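Local coordinates for UPF0678 fatty acid-binding protein-like protein ERS007657_00996 (Mycobacterium tuberculosis, PDB 6R3W) that binds heme b in a beta-barrel and probably isomerises peroxynitrite to nitrate, scavenging reactive nitrogen species, at residues Y70-V73 and V79-V82; L81-A84 and T90-E93; G95-T100 and I104-S109; G114-A119 and K123-L128; S142-A147 and L152-A157. One frame throughout, in Å; residues are numbered along the deposited sequence. Where two conformers were deposited one is given.

Interaction 1 (Y70-V73 and V79-V82); sequences YLRV and VELV
Arg72 reaches across to Glu80 on the neighbouring strand, and its side chain can be followed atom by atom. CB lies against the backbone O of Glu80, CG somewhat farther from the same oxygen, and CD packs on CG2 of Val82 at 4.0 Å. A bend at chi3 (45°) then brings the NE/NH2 edge of the guanidinium to the Glu80 carboxylate. Both NE, at 2.7 Å from Glu80 OE1, and NH2, at 3.0 Å from the same OE1, donate to that one oxygen, a salt bridge in which guanidinium and carboxylate planes are only 11° apart. NH2 comes to the syn lone pair of OE1, while NE meets it nearly along its C-O axis. Beneath, the backbones of Arg72 and Glu80 form a hydrogen-bonded pair. On the other face of the sheet Leu71 CD1 nestles 3.9 Å from Val79 CB; Leu108 of strand 103-118 covers Val79 and Leu81. Successive residues point by turns to the Arg72/Glu80 face and the apolar Leu71/Val79 face of an antiparallel beta hairpin, strands 63-73 and 78-85, in the nitrobindin barrel wall.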
# COMPACT_ATOMS: atom_id res chain seq x y z
N TYR A 70 7.13 3.47 5.24
CA TYR A 70 6.54 4.15 6.39
C TYR A 70 5.23 4.81 5.99
O TYR A 70 5.12 5.35 4.89
CB TYR A 70 7.53 5.18 6.95
CG TYR A 70 8.89 4.60 7.20
CD1 TYR A 70 9.16 3.88 8.36
CD2 TYR A 70 9.90 4.71 6.27
CE1 TYR A 70 10.38 3.25 8.56
CE2 TYR A 70 11.14 4.13 6.47
CZ TYR A 70 11.38 3.40 7.61
OH TYR A 70 12.61 2.84 7.78
N LEU A 71 4.27 4.78 6.90
CA LEU A 71 3.03 5.56 6.78
C LEU A 71 3.06 6.64 7.85
O LEU A 71 2.88 6.33 9.03
CB LEU A 71 1.84 4.62 6.92
CG LEU A 71 0.46 5.26 6.68
CD1 LEU A 71 0.35 5.91 5.32
CD2 LEU A 71 -0.63 4.23 6.85
N ARG A 72 3.35 7.86 7.45
CA ARG A 72 3.45 9.03 8.34
C ARG A 72 2.07 9.67 8.47
O ARG A 72 1.36 9.80 7.46
CB ARG A 72 4.42 10.06 7.74
CG ARG A 72 5.86 9.61 7.72
CD ARG A 72 6.73 10.32 6.69
NE ARG A 72 6.54 11.76 6.64
CZ ARG A 72 7.18 12.66 7.39
NH1 ARG A 72 8.02 12.28 8.36
NH2 ARG A 72 6.93 13.93 7.20
N VAL A 73 1.75 10.17 9.64
CA VAL A 73 0.59 11.05 9.81
C VAL A 73 1.09 12.50 9.81
O VAL A 73 1.89 12.86 10.68
CB VAL A 73 -0.22 10.68 11.06
CG1 VAL A 73 -1.26 11.74 11.39
CG2 VAL A 73 -0.87 9.33 10.89
N VAL A 79 -2.00 11.72 5.53
CA VAL A 79 -0.99 10.64 5.46
C VAL A 79 0.00 10.93 4.34
O VAL A 79 -0.38 11.39 3.25
CB VAL A 79 -1.62 9.24 5.31
CG1 VAL A 79 -2.02 8.67 6.66
CG2 VAL A 79 -2.81 9.23 4.37
N GLU A 80 1.24 10.51 4.58
CA GLU A 80 2.32 10.37 3.58
C GLU A 80 2.80 8.92 3.65
O GLU A 80 3.33 8.52 4.70
CB GLU A 80 3.47 11.36 3.84
CG GLU A 80 3.08 12.83 3.71
CD GLU A 80 4.00 13.79 4.40
OE1 GLU A 80 4.90 13.33 5.12
OE2 GLU A 80 3.85 15.02 4.18
N LEU A 81 2.65 8.17 2.56
CA LEU A 81 3.12 6.77 2.43
C LEU A 81 4.41 6.80 1.62
O LEU A 81 4.40 7.30 0.50
CB LEU A 81 2.05 5.92 1.75
CG LEU A 81 2.43 4.47 1.48
CD1 LEU A 81 2.66 3.70 2.79
CD2 LEU A 81 1.34 3.79 0.66
N VAL A 82 5.49 6.35 2.24
CA VAL A 82 6.86 6.49 1.72
C VAL A 82 7.43 5.10 1.50
O VAL A 82 7.57 4.37 2.49
CB VAL A 82 7.71 7.28 2.72
CG1 VAL A 82 9.11 7.53 2.19
CG2 VAL A 82 7.05 8.60 3.11

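Interaction 2 (L81-A84 and T90-E93); sequences LVLA and TEIE
This is an antiparallel strand pairing in the barrel wall, where strands 78-85 and 89-100 form a beta hairpin beside the heme cavity. Residues 81-84 and 90-93 run almost exactly antiparallel, their axes at 171°, and two hydrogen-bonded pairs hold them. Leu81 exchanges backbone bonds with Glu93, N to O and O to N, each 2.8 Å. Leu83 does the same with Glu91, and here the bond from Glu91 N to Leu83 O is the longer at 3.0 Å. Between these pairs, Ile92 CA brings its hydrogen to Leu81 O at 3.2 Å.

The two faces differ in character. Val82 and Ile92 share one, their CG1 atoms just touching at 4.4 Å. The other carries Leu81, Leu83, Glu91 and Glu93, so two buried acidic residues stand among leucines. Arg130 of strand 125-135 meets both acids in salt bridges, NH2 to Glu91 and NE to Glu93, and His85 also hydrogen-bonds Glu91 OE1, although the exact placing of the two carboxylate ends is doubtful. Glu91 lies about 5 Å from the heme by its side chain. With CG opposite the backbone N (chi1 170°) and the chain extended beyond it, Glu91 runs side by side with Leu83, pointing the same way, and Leu83 CD1 comes to 3.6 Å from Glu91 OE1.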
# COMPACT_ATOMS: atom_id res chain seq x y z
N LEU A 81 2.65 8.17 2.56
CA LEU A 81 3.12 6.77 2.43
C LEU A 81 4.41 6.80 1.62
O LEU A 81 4.40 7.30 0.50
CB LEU A 81 2.05 5.92 1.75
CG LEU A 81 2.43 4.47 1.48
CD1 LEU A 81 2.66 3.70 2.79
CD2 LEU A 81 1.34 3.79 0.66
N VAL A 82 5.49 6.35 2.24
CA VAL A 82 6.86 6.49 1.72
C VAL A 82 7.43 5.10 1.50
O VAL A 82 7.57 4.37 2.49
CB VAL A 82 7.71 7.28 2.72
CG1 VAL A 82 9.11 7.53 2.19
CG2 VAL A 82 7.05 8.60 3.11
N LEU A 83 7.67 4.71 0.25
CA LEU A 83 7.98 3.29 -0.07
C LEU A 83 9.17 3.16 -1.01
O LEU A 83 9.35 3.96 -1.94
CB LEU A 83 6.79 2.61 -0.72
CG LEU A 83 5.53 2.46 0.13
CD1 LEU A 83 4.42 1.86 -0.72
CD2 LEU A 83 5.79 1.63 1.37
N ALA A 84 9.92 2.09 -0.79
CA ALA A 84 10.90 1.51 -1.72
C ALA A 84 10.35 0.22 -2.32
O ALA A 84 9.68 -0.56 -1.60
CB ALA A 84 12.19 1.25 -0.99
N THR A 90 10.98 4.25 -6.25
CA THR A 90 10.50 4.83 -4.98
C THR A 90 9.17 5.52 -5.21
O THR A 90 8.87 5.96 -6.35
CB THR A 90 11.51 5.81 -4.39
OG1 THR A 90 11.69 6.86 -5.36
CG2 THR A 90 12.82 5.14 -4.03
N GLU A 91 8.40 5.67 -4.15
CA GLU A 91 7.00 6.15 -4.21
C GLU A 91 6.75 7.00 -2.96
O GLU A 91 7.00 6.51 -1.85
CB GLU A 91 6.06 4.91 -4.34
CG GLU A 91 4.57 5.16 -4.18
CD GLU A 91 3.74 3.90 -4.21
OE1 GLU A 91 4.31 2.77 -4.17
OE2 GLU A 91 2.48 4.02 -4.15
N ILE A 92 6.18 8.19 -3.11
CA ILE A 92 5.53 8.92 -2.01
C ILE A 92 4.10 9.19 -2.42
O ILE A 92 3.87 9.88 -3.44
CB ILE A 92 6.26 10.20 -1.64
CG1 ILE A 92 7.72 9.93 -1.29
CG2 ILE A 92 5.50 10.88 -0.50
CD1 ILE A 92 8.51 11.19 -0.93
N GLU A 93 3.15 8.61 -1.70
CA GLU A 93 1.73 8.91 -1.94
C GLU A 93 1.24 9.77 -0.80
O GLU A 93 1.63 9.55 0.36
CB GLU A 93 0.90 7.65 -1.99
CG GLU A 93 1.27 6.72 -3.11
CD GLU A 93 0.13 5.84 -3.60
OE1 GLU A 93 -1.06 6.23 -3.36
OE2 GLU A 93 0.44 4.89 -4.36

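Interaction 3 (G95-T100 and I104-S109); sequences GTYSVT and IELELS
A beta hairpin of the barrel, strands 89-100 and 103-118, is zipped together here well away from the heme. Thr96 with Glu107 and Ser98 with Glu105 are the hydrogen-bonded pairs, each closed by two backbone bonds, among them Glu107 N to Thr96 O at 2.9 Å. At the start of the segment Gly95 sits very close to its partner strand: its CA makes a CA-H...O contact with Glu107 O at 3.2 Å and lies 4.1 Å from Leu108 CA. Tyr97 and Leu106 share the face that also bears Val99 and Ile104. Tyr97 CB packs on Leu106 CG at 3.8 Å, while CG of the tyrosine, set between its own N and carbonyl carbon (chi1 60°), carries the ring away from residues 104-109, and its OH hydrogen-bonds Gly77 N. The opposite face is polar and hydrated. One water links Thr96 OG1 to Glu107 O; a second is hydrogen-bonded to Ser98 OG, Thr100 OG1 and Glu105 OE1, the last at 2.9 Å.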
# COMPACT_ATOMS: atom_id res chain seq x y z
N GLY A 95 -2.24 11.74 1.02
CA GLY A 95 -3.71 11.77 1.03
C GLY A 95 -4.28 11.92 2.40
O GLY A 95 -3.67 12.60 3.26
N THR A 96 -5.45 11.34 2.58
CA THR A 96 -6.30 11.59 3.75
C THR A 96 -6.92 10.28 4.22
O THR A 96 -6.94 9.30 3.48
CB THR A 96 -7.37 12.64 3.44
OG1 THR A 96 -8.21 12.14 2.40
CG2 THR A 96 -6.76 13.96 3.03
N TYR A 97 -7.51 10.33 5.39
CA TYR A 97 -8.32 9.21 5.88
C TYR A 97 -9.47 9.72 6.74
O TYR A 97 -9.45 10.87 7.21
CB TYR A 97 -7.47 8.20 6.64
CG TYR A 97 -6.78 8.77 7.85
CD1 TYR A 97 -7.42 8.81 9.08
CD2 TYR A 97 -5.50 9.26 7.76
CE1 TYR A 97 -6.80 9.34 10.19
CE2 TYR A 97 -4.84 9.73 8.87
CZ TYR A 97 -5.50 9.80 10.10
OH TYR A 97 -4.88 10.38 11.17
N SER A 98 -10.44 8.84 6.91
CA SER A 98 -11.61 9.07 7.77
C SER A 98 -11.90 7.81 8.56
O SER A 98 -11.59 6.70 8.10
CB SER A 98 -12.80 9.47 6.96
OG SER A 98 -13.21 8.39 6.14
N VAL A 99 -12.43 8.00 9.74
CA VAL A 99 -12.91 6.92 10.63
C VAL A 99 -14.42 6.98 10.68
O VAL A 99 -14.97 8.04 11.06
CB VAL A 99 -12.31 7.06 12.04
CG1 VAL A 99 -12.84 6.00 12.99
CG2 VAL A 99 -10.78 7.04 12.02
N THR A 100 -15.07 5.87 10.34
CA THR A 100 -16.53 5.70 10.47
C THR A 100 -16.79 4.44 11.29
O THR A 100 -16.81 3.34 10.71
CB THR A 100 -17.21 5.69 9.10
OG1 THR A 100 -16.74 6.79 8.32
CG2 THR A 100 -18.72 5.78 9.19
N ILE A 104 -12.04 2.30 8.61
CA ILE A 104 -11.07 3.35 8.22
C ILE A 104 -10.97 3.32 6.71
O ILE A 104 -10.70 2.25 6.16
CB ILE A 104 -9.69 3.13 8.86
CG1 ILE A 104 -9.77 3.12 10.38
CG2 ILE A 104 -8.69 4.15 8.36
CD1 ILE A 104 -8.57 2.49 11.04
N GLU A 105 -11.09 4.48 6.07
CA GLU A 105 -10.87 4.62 4.63
C GLU A 105 -9.69 5.55 4.43
O GLU A 105 -9.74 6.70 4.90
CB GLU A 105 -12.13 5.13 3.94
CG GLU A 105 -13.26 4.12 3.99
CD GLU A 105 -14.59 4.65 3.55
OE1 GLU A 105 -15.17 5.48 4.29
OE2 GLU A 105 -15.10 4.17 2.54
N LEU A 106 -8.66 5.07 3.72
CA LEU A 106 -7.50 5.89 3.34
C LEU A 106 -7.48 6.05 1.83
O LEU A 106 -7.66 5.05 1.10
CB LEU A 106 -6.20 5.24 3.81
CG LEU A 106 -6.07 4.96 5.29
CD1 LEU A 106 -6.28 3.49 5.58
CD2 LEU A 106 -4.71 5.41 5.78
N GLU A 107 -7.26 7.27 1.38
CA GLU A 107 -7.13 7.58 -0.05
C GLU A 107 -5.82 8.31 -0.26
O GLU A 107 -5.63 9.36 0.35
CB GLU A 107 -8.32 8.44 -0.52
CG GLU A 107 -9.66 7.71 -0.47
CD GLU A 107 -9.76 6.52 -1.41
OE1 GLU A 107 -9.05 6.51 -2.41
OE2 GLU A 107 -10.67 5.67 -1.20
N LEU A 108 -4.94 7.76 -1.08
CA LEU A 108 -3.60 8.34 -1.30
C LEU A 108 -3.28 8.35 -2.79
O LEU A 108 -3.81 7.52 -3.53
CB LEU A 108 -2.53 7.53 -0.57
CG LEU A 108 -2.74 7.31 0.91
CD1 LEU A 108 -3.38 5.97 1.15
CD2 LEU A 108 -1.41 7.43 1.63
N SER A 109 -2.36 9.21 -3.18
CA SER A 109 -1.89 9.24 -4.57
C SER A 109 -0.53 9.93 -4.65
O SER A 109 -0.31 10.94 -3.95
CB SER A 109 -2.89 9.98 -5.44
OG SER A 109 -2.44 10.07 -6.78
O HOH W 1 -7.21 12.18 -0.15
O HOH W 2 -14.44 5.89 7.05

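Interaction 4 (G114-A119 and K123-L128); sequences GSIGLA and KEVTAL. With HEM (protoporphyrin IX containing Fe), chain B.
No hydrogen bond joins Ile116 and Leu118 to the segment they pack against, although the two segments belong to successive strands of one hairpin, 103-118 and 125-135. The strand axes stay 7.2 Å apart at their closest, too far for backbone pairing, and apolar side chains bridge the separation instead. Ile116 does most of this. In the conformer given, its CG1 lies opposite the carbonyl carbon (chi1 -72°), and the chain runs out to CD1, which rests on the peptide between Thr126 and Ala127, with Val125 CG1 at 3.9 Å to one side. The CG2 branch meets Val125 O at 3.4 Å. Leu118 straddles the turn-side end: CD2 touches Lys123 O at 3.5 Å, and CD1 reaches Glu124 CA.

Residues 123-128 also line the heme pocket. Lys123 NZ donates to propionate O1D of the heme at 2.8 Å; Thr29 gives the cofactor another hydrogen bond. Val125, its CG1 turned to Ile116, sets CG2 3.7 Å from the heme methyl CMD, and Leu128 CD1 is equally close to the vinyl carbon CBC. Residues 114-119 instead bond through their backbone to strand 89-100, Ser115 to Ile92 and Gly117 to Thr90. Strand 125-135 pairs on its other side with strand 138-147, where Thr126 and Ala127 both face Arg146 in a classic beta bulge.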
# COMPACT_ATOMS: atom_id res chain seq x y z
N GLY A 114 2.77 14.04 -4.24
CA GLY A 114 3.69 12.94 -3.99
C GLY A 114 4.76 12.87 -5.06
O GLY A 114 5.07 13.89 -5.65
N SER A 115 5.39 11.71 -5.18
CA SER A 115 6.68 11.54 -5.88
C SER A 115 6.75 10.12 -6.46
O SER A 115 6.25 9.19 -5.78
CB SER A 115 7.84 11.78 -4.94
OG SER A 115 9.07 11.55 -5.59
N ILE A 116 7.40 9.96 -7.59
CA ILE A 116 7.98 8.67 -8.02
C ILE A 116 9.43 8.90 -8.39
O ILE A 116 9.73 9.90 -9.08
CB ILE A 116 7.15 8.10 -9.17
CG1 ILE A 116 5.80 7.60 -8.65
CG2 ILE A 116 7.93 7.01 -9.90
CD1 ILE A 116 4.84 7.19 -9.71
N GLY A 117 10.29 8.00 -7.97
CA GLY A 117 11.66 7.95 -8.45
C GLY A 117 11.92 6.69 -9.22
O GLY A 117 11.45 5.61 -8.80
N LEU A 118 12.63 6.80 -10.33
CA LEU A 118 12.94 5.66 -11.19
C LEU A 118 14.46 5.49 -11.27
O LEU A 118 15.15 6.43 -11.73
CB LEU A 118 12.36 5.90 -12.58
CG LEU A 118 10.87 6.16 -12.66
CD1 LEU A 118 10.49 6.46 -14.10
CD2 LEU A 118 10.07 4.99 -12.13
N ALA A 119 14.95 4.31 -10.95
CA ALA A 119 16.36 4.00 -11.18
C ALA A 119 16.61 3.96 -12.68
O ALA A 119 15.66 3.82 -13.47
CB ALA A 119 16.73 2.69 -10.53
N LYS A 123 11.34 0.24 -15.02
CA LYS A 123 10.21 0.53 -15.92
C LYS A 123 9.66 1.93 -15.63
O LYS A 123 9.73 2.40 -14.48
CB LYS A 123 9.12 -0.51 -15.74
CG LYS A 123 9.55 -1.94 -15.98
CD LYS A 123 9.70 -2.29 -17.42
CE LYS A 123 9.93 -3.77 -17.65
NZ LYS A 123 8.77 -4.59 -17.24
N GLU A 124 9.00 2.52 -16.61
CA GLU A 124 8.53 3.92 -16.51
C GLU A 124 7.13 3.95 -15.87
O GLU A 124 6.12 3.96 -16.57
CB GLU A 124 8.53 4.62 -17.86
CG GLU A 124 9.88 4.68 -18.51
CD GLU A 124 10.13 3.60 -19.52
OE1 GLU A 124 9.36 2.60 -19.52
OE2 GLU A 124 11.14 3.69 -20.23
N VAL A 125 7.10 4.11 -14.57
CA VAL A 125 5.89 4.37 -13.77
C VAL A 125 5.82 5.86 -13.48
O VAL A 125 6.84 6.43 -13.02
CB VAL A 125 5.93 3.55 -12.48
CG1 VAL A 125 4.71 3.83 -11.63
CG2 VAL A 125 6.06 2.06 -12.76
N THR A 126 4.68 6.48 -13.72
CA THR A 126 4.54 7.93 -13.50
C THR A 126 3.47 8.29 -12.48
O THR A 126 3.51 9.41 -12.00
CB THR A 126 4.32 8.68 -14.81
OG1 THR A 126 3.09 8.30 -15.41
CG2 THR A 126 5.47 8.49 -15.77
N ALA A 127 2.50 7.41 -12.19
CA ALA A 127 1.56 7.70 -11.08
C ALA A 127 1.08 6.41 -10.44
O ALA A 127 0.89 5.41 -11.15
CB ALA A 127 0.40 8.55 -11.54
N LEU A 128 0.80 6.50 -9.15
CA LEU A 128 0.17 5.42 -8.36
C LEU A 128 -0.87 6.01 -7.44
O LEU A 128 -0.58 7.03 -6.78
CB LEU A 128 1.25 4.69 -7.56
CG LEU A 128 2.28 3.94 -8.39
CD1 LEU A 128 3.53 3.64 -7.58
CD2 LEU A 128 1.70 2.69 -9.00
CHA HEM B . 3.98 -5.94 -14.05
CHB HEM B . 2.80 -8.25 -10.01
CHC HEM B . 2.93 -4.05 -7.53
CHD HEM B . 4.60 -1.83 -11.52
C1A HEM B . 3.65 -6.92 -13.15
C2A HEM B . 3.60 -8.32 -13.47
C3A HEM B . 3.27 -8.96 -12.32
C4A HEM B . 3.11 -7.97 -11.32
CMA HEM B . 3.15 -10.44 -12.13
CAA HEM B . 3.86 -8.94 -14.82
CBA HEM B . 5.18 -9.71 -14.81
CGA HEM B . 6.32 -8.79 -14.54
O1A HEM B . 7.06 -9.00 -13.55
O2A HEM B . 6.56 -7.85 -15.32
C1B HEM B . 2.68 -7.28 -8.99
C2B HEM B . 2.35 -7.60 -7.64
C3B HEM B . 2.34 -6.42 -6.93
C4B HEM B . 2.74 -5.38 -7.89
CMB HEM B . 2.07 -8.98 -7.09
CAB HEM B . 2.00 -6.15 -5.51
CBB HEM B . 1.11 -6.88 -4.86
C1C HEM B . 3.44 -3.09 -8.40
C2C HEM B . 3.73 -1.75 -8.05
C3C HEM B . 4.26 -1.15 -9.16
C4C HEM B . 4.20 -2.11 -10.23
CMC HEM B . 3.48 -1.16 -6.70
CAC HEM B . 4.86 0.20 -9.30
CBC HEM B . 5.68 0.71 -8.37
C1D HEM B . 4.50 -2.76 -12.55
C2D HEM B . 4.90 -2.47 -13.93
C3D HEM B . 4.74 -3.60 -14.62
C4D HEM B . 4.21 -4.61 -13.68
CMD HEM B . 5.46 -1.17 -14.44
CAD HEM B . 5.40 -3.88 -15.94
CBD HEM B . 4.48 -3.65 -17.05
CGD HEM B . 5.20 -3.88 -18.38
O1D HEM B . 6.33 -4.45 -18.57
O2D HEM B . 4.64 -3.47 -19.30
NA HEM B . 3.37 -6.75 -11.81
NB HEM B . 2.90 -5.96 -9.09
NC HEM B . 3.69 -3.28 -9.73
ND HEM B . 4.10 -4.07 -12.43
FE HEM B . 3.45 -4.99 -10.83
O HOH W 3 5.49 -5.45 -10.32

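Interaction 5 (S142-A147 and L152-A157); sequences SLQMRA and LQDHLA. With HEM (protoporphyrin IX containing Fe), chain B.
Gln144 NE2, in the conformer given, donates to Asp154 OD1 at 2.8 Å, arriving on the anti side and 35° out of the carboxylate plane, the amide turned 63° against the carboxylate. Leu143 O is gripped twice, by His155 N at 2.9 Å and Leu156 N at 3.2 Å, while Leu143 N returns a bond to Leu156 O. Two residues facing one make a classic beta bulge in this antiparallel pair of barrel strands, and it falls at the heme ligand: His155 NE2 binds the iron at 2.2 Å, with a water as the other axial ligand. His155 ND1 bonds Lys26 O, which would fix the ring's rotation. Met145 CE sits over one face of the imidazole, a CH-pi contact 3.8 Å from the centroid; Leu156 CD2 covers the opposite face near the rim. The bend at chi3 (68°) of Met145 sets CE there and leaves SD 3.3 Å from heme CHD. Leu156 CD1 packs 3.5 Å from heme CHC, and Leu143 CD1 touches Leu156 CD1 at 4.1 Å.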
# COMPACT_ATOMS: atom_id res chain seq x y z
N SER A 142 -7.38 -1.31 -3.46
CA SER A 142 -7.08 -1.29 -4.90
C SER A 142 -5.95 -0.31 -5.17
O SER A 142 -5.84 0.72 -4.46
CB SER A 142 -8.30 -0.99 -5.74
OG SER A 142 -8.67 0.37 -5.65
N LEU A 143 -5.14 -0.63 -6.16
CA LEU A 143 -4.03 0.22 -6.61
C LEU A 143 -4.21 0.47 -8.09
O LEU A 143 -4.36 -0.50 -8.85
CB LEU A 143 -2.68 -0.42 -6.27
CG LEU A 143 -1.45 0.36 -6.73
CD1 LEU A 143 -0.29 0.11 -5.77
CD2 LEU A 143 -1.06 0.01 -8.15
N GLN A 144 -4.21 1.73 -8.46
CA GLN A 144 -4.20 2.13 -9.87
C GLN A 144 -2.82 2.68 -10.25
O GLN A 144 -2.13 3.26 -9.38
CB GLN A 144 -5.31 3.13 -10.16
CG GLN A 144 -6.69 2.57 -9.90
CD GLN A 144 -7.74 3.33 -10.66
OE1 GLN A 144 -7.76 4.57 -10.67
NE2 GLN A 144 -8.68 2.60 -11.25
N MET A 145 -2.43 2.45 -11.48
CA MET A 145 -1.09 2.79 -11.98
C MET A 145 -1.21 3.47 -13.34
O MET A 145 -1.99 3.01 -14.17
CB MET A 145 -0.25 1.53 -12.08
CG MET A 145 1.13 1.77 -12.62
SD MET A 145 2.22 0.35 -12.38
CE MET A 145 1.50 -0.86 -13.49
N ARG A 146 -0.41 4.50 -13.56
CA ARG A 146 -0.13 5.12 -14.87
C ARG A 146 1.32 4.80 -15.19
O ARG A 146 2.20 5.17 -14.41
CB ARG A 146 -0.37 6.63 -14.78
CG ARG A 146 -0.27 7.37 -16.11
CD ARG A 146 -0.54 8.87 -15.95
NE ARG A 146 0.53 9.55 -15.22
CZ ARG A 146 0.37 10.61 -14.41
NH1 ARG A 146 -0.83 11.04 -14.06
NH2 ARG A 146 1.44 11.22 -13.92
N ALA A 147 1.56 4.05 -16.25
CA ALA A 147 2.89 3.51 -16.53
C ALA A 147 2.96 3.02 -17.97
O ALA A 147 1.92 2.66 -18.52
CB ALA A 147 3.22 2.37 -15.59
N LEU A 152 -3.89 5.92 -16.26
CA LEU A 152 -4.16 5.50 -14.88
C LEU A 152 -5.31 4.50 -14.86
O LEU A 152 -6.41 4.83 -15.35
CB LEU A 152 -4.48 6.73 -14.05
CG LEU A 152 -4.73 6.48 -12.57
CD1 LEU A 152 -3.45 6.11 -11.84
CD2 LEU A 152 -5.40 7.69 -11.92
N GLN A 153 -5.08 3.33 -14.29
CA GLN A 153 -6.07 2.24 -14.29
C GLN A 153 -5.66 1.16 -13.28
O GLN A 153 -4.49 1.13 -12.87
CB GLN A 153 -6.22 1.66 -15.69
CG GLN A 153 -4.97 0.99 -16.20
CD GLN A 153 -5.13 0.60 -17.64
OE1 GLN A 153 -5.68 -0.46 -17.94
NE2 GLN A 153 -4.66 1.47 -18.53
N ASP A 154 -6.55 0.25 -12.99
CA ASP A 154 -6.26 -0.83 -12.01
C ASP A 154 -4.97 -1.57 -12.40
O ASP A 154 -4.85 -2.03 -13.56
CB ASP A 154 -7.40 -1.82 -11.93
CG ASP A 154 -8.59 -1.33 -11.12
OD1 ASP A 154 -8.54 -0.17 -10.63
OD2 ASP A 154 -9.58 -2.08 -11.02
N HIS A 155 -4.12 -1.83 -11.42
CA HIS A 155 -3.06 -2.86 -11.53
C HIS A 155 -3.28 -3.97 -10.51
O HIS A 155 -2.94 -5.10 -10.81
CB HIS A 155 -1.64 -2.26 -11.39
CG HIS A 155 -0.50 -3.24 -11.48
ND1 HIS A 155 -0.43 -4.20 -12.46
CD2 HIS A 155 0.70 -3.30 -10.81
CE1 HIS A 155 0.72 -4.87 -12.34
NE2 HIS A 155 1.41 -4.35 -11.32
N LEU A 156 -3.77 -3.63 -9.31
CA LEU A 156 -3.89 -4.61 -8.21
C LEU A 156 -5.21 -4.41 -7.47
O LEU A 156 -5.60 -3.25 -7.26
CB LEU A 156 -2.76 -4.45 -7.19
CG LEU A 156 -1.34 -4.42 -7.73
CD1 LEU A 156 -0.41 -3.90 -6.64
CD2 LEU A 156 -0.88 -5.79 -8.22
N ALA A 157 -5.64 -5.46 -6.81
CA ALA A 157 -6.54 -5.32 -5.64
C ALA A 157 -6.45 -6.59 -4.80
O ALA A 157 -6.25 -7.67 -5.37
CB ALA A 157 -7.94 -5.03 -6.07
CHA HEM B . 3.98 -5.94 -14.05
CHB HEM B . 2.80 -8.25 -10.01
CHC HEM B . 2.93 -4.05 -7.53
CHD HEM B . 4.60 -1.83 -11.52
C1A HEM B . 3.65 -6.92 -13.15
C2A HEM B . 3.60 -8.32 -13.47
C3A HEM B . 3.27 -8.96 -12.32
C4A HEM B . 3.11 -7.97 -11.32
CMA HEM B . 3.15 -10.44 -12.13
CAA HEM B . 3.86 -8.94 -14.82
CBA HEM B . 5.18 -9.71 -14.81
CGA HEM B . 6.32 -8.79 -14.54
O1A HEM B . 7.06 -9.00 -13.55
O2A HEM B . 6.56 -7.85 -15.32
C1B HEM B . 2.68 -7.28 -8.99
C2B HEM B . 2.35 -7.60 -7.64
C3B HEM B . 2.34 -6.42 -6.93
C4B HEM B . 2.74 -5.38 -7.89
CMB HEM B . 2.07 -8.98 -7.09
CAB HEM B . 2.00 -6.15 -5.51
CBB HEM B . 1.11 -6.88 -4.86
C1C HEM B . 3.44 -3.09 -8.40
C2C HEM B . 3.73 -1.75 -8.05
C3C HEM B . 4.26 -1.15 -9.16
C4C HEM B . 4.20 -2.11 -10.23
CMC HEM B . 3.48 -1.16 -6.70
CAC HEM B . 4.86 0.20 -9.30
CBC HEM B . 5.68 0.71 -8.37
C1D HEM B . 4.50 -2.76 -12.55
C2D HEM B . 4.90 -2.47 -13.93
C3D HEM B . 4.74 -3.60 -14.62
C4D HEM B . 4.21 -4.61 -13.68
CMD HEM B . 5.46 -1.17 -14.44
CAD HEM B . 5.40 -3.88 -15.94
CBD HEM B . 4.48 -3.65 -17.05
CGD HEM B . 5.20 -3.88 -18.38
O1D HEM B . 6.33 -4.45 -18.57
O2D HEM B . 4.64 -3.47 -19.30
NA HEM B . 3.37 -6.75 -11.81
NB HEM B . 2.90 -5.96 -9.09
NC HEM B . 3.69 -3.28 -9.73
ND HEM B . 4.10 -4.07 -12.43
FE HEM B . 3.45 -4.99 -10.83
O HOH W 3 5.49 -5.45 -10.32

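The five contacts follow the barrel wall from strand 63-73 to strand 153-162. Interactions 1 and 2 share Leu81 and Val82 on strand 78-85, their centres 8 Å apart, and interaction 3 lies farther along strand 89-100, away from the heme. Val79 O meets Gly95 N at 2.9 Å between interactions 1 and 3. Interaction 2 adjoins interaction 4 in the sheet, their centres 9 Å apart, and Glu91 CD touches Leu128 CD1 at 3.4 Å. Interactions 4 and 5, about 13 Å apart between centres, both line the heme pocket; Thr126 OG1 and Arg146 NE join them, and Leu128 packs on Met145. Interactions 1 and 5 lie on opposite sides of the chain's centre, about 19 Å apart between centres.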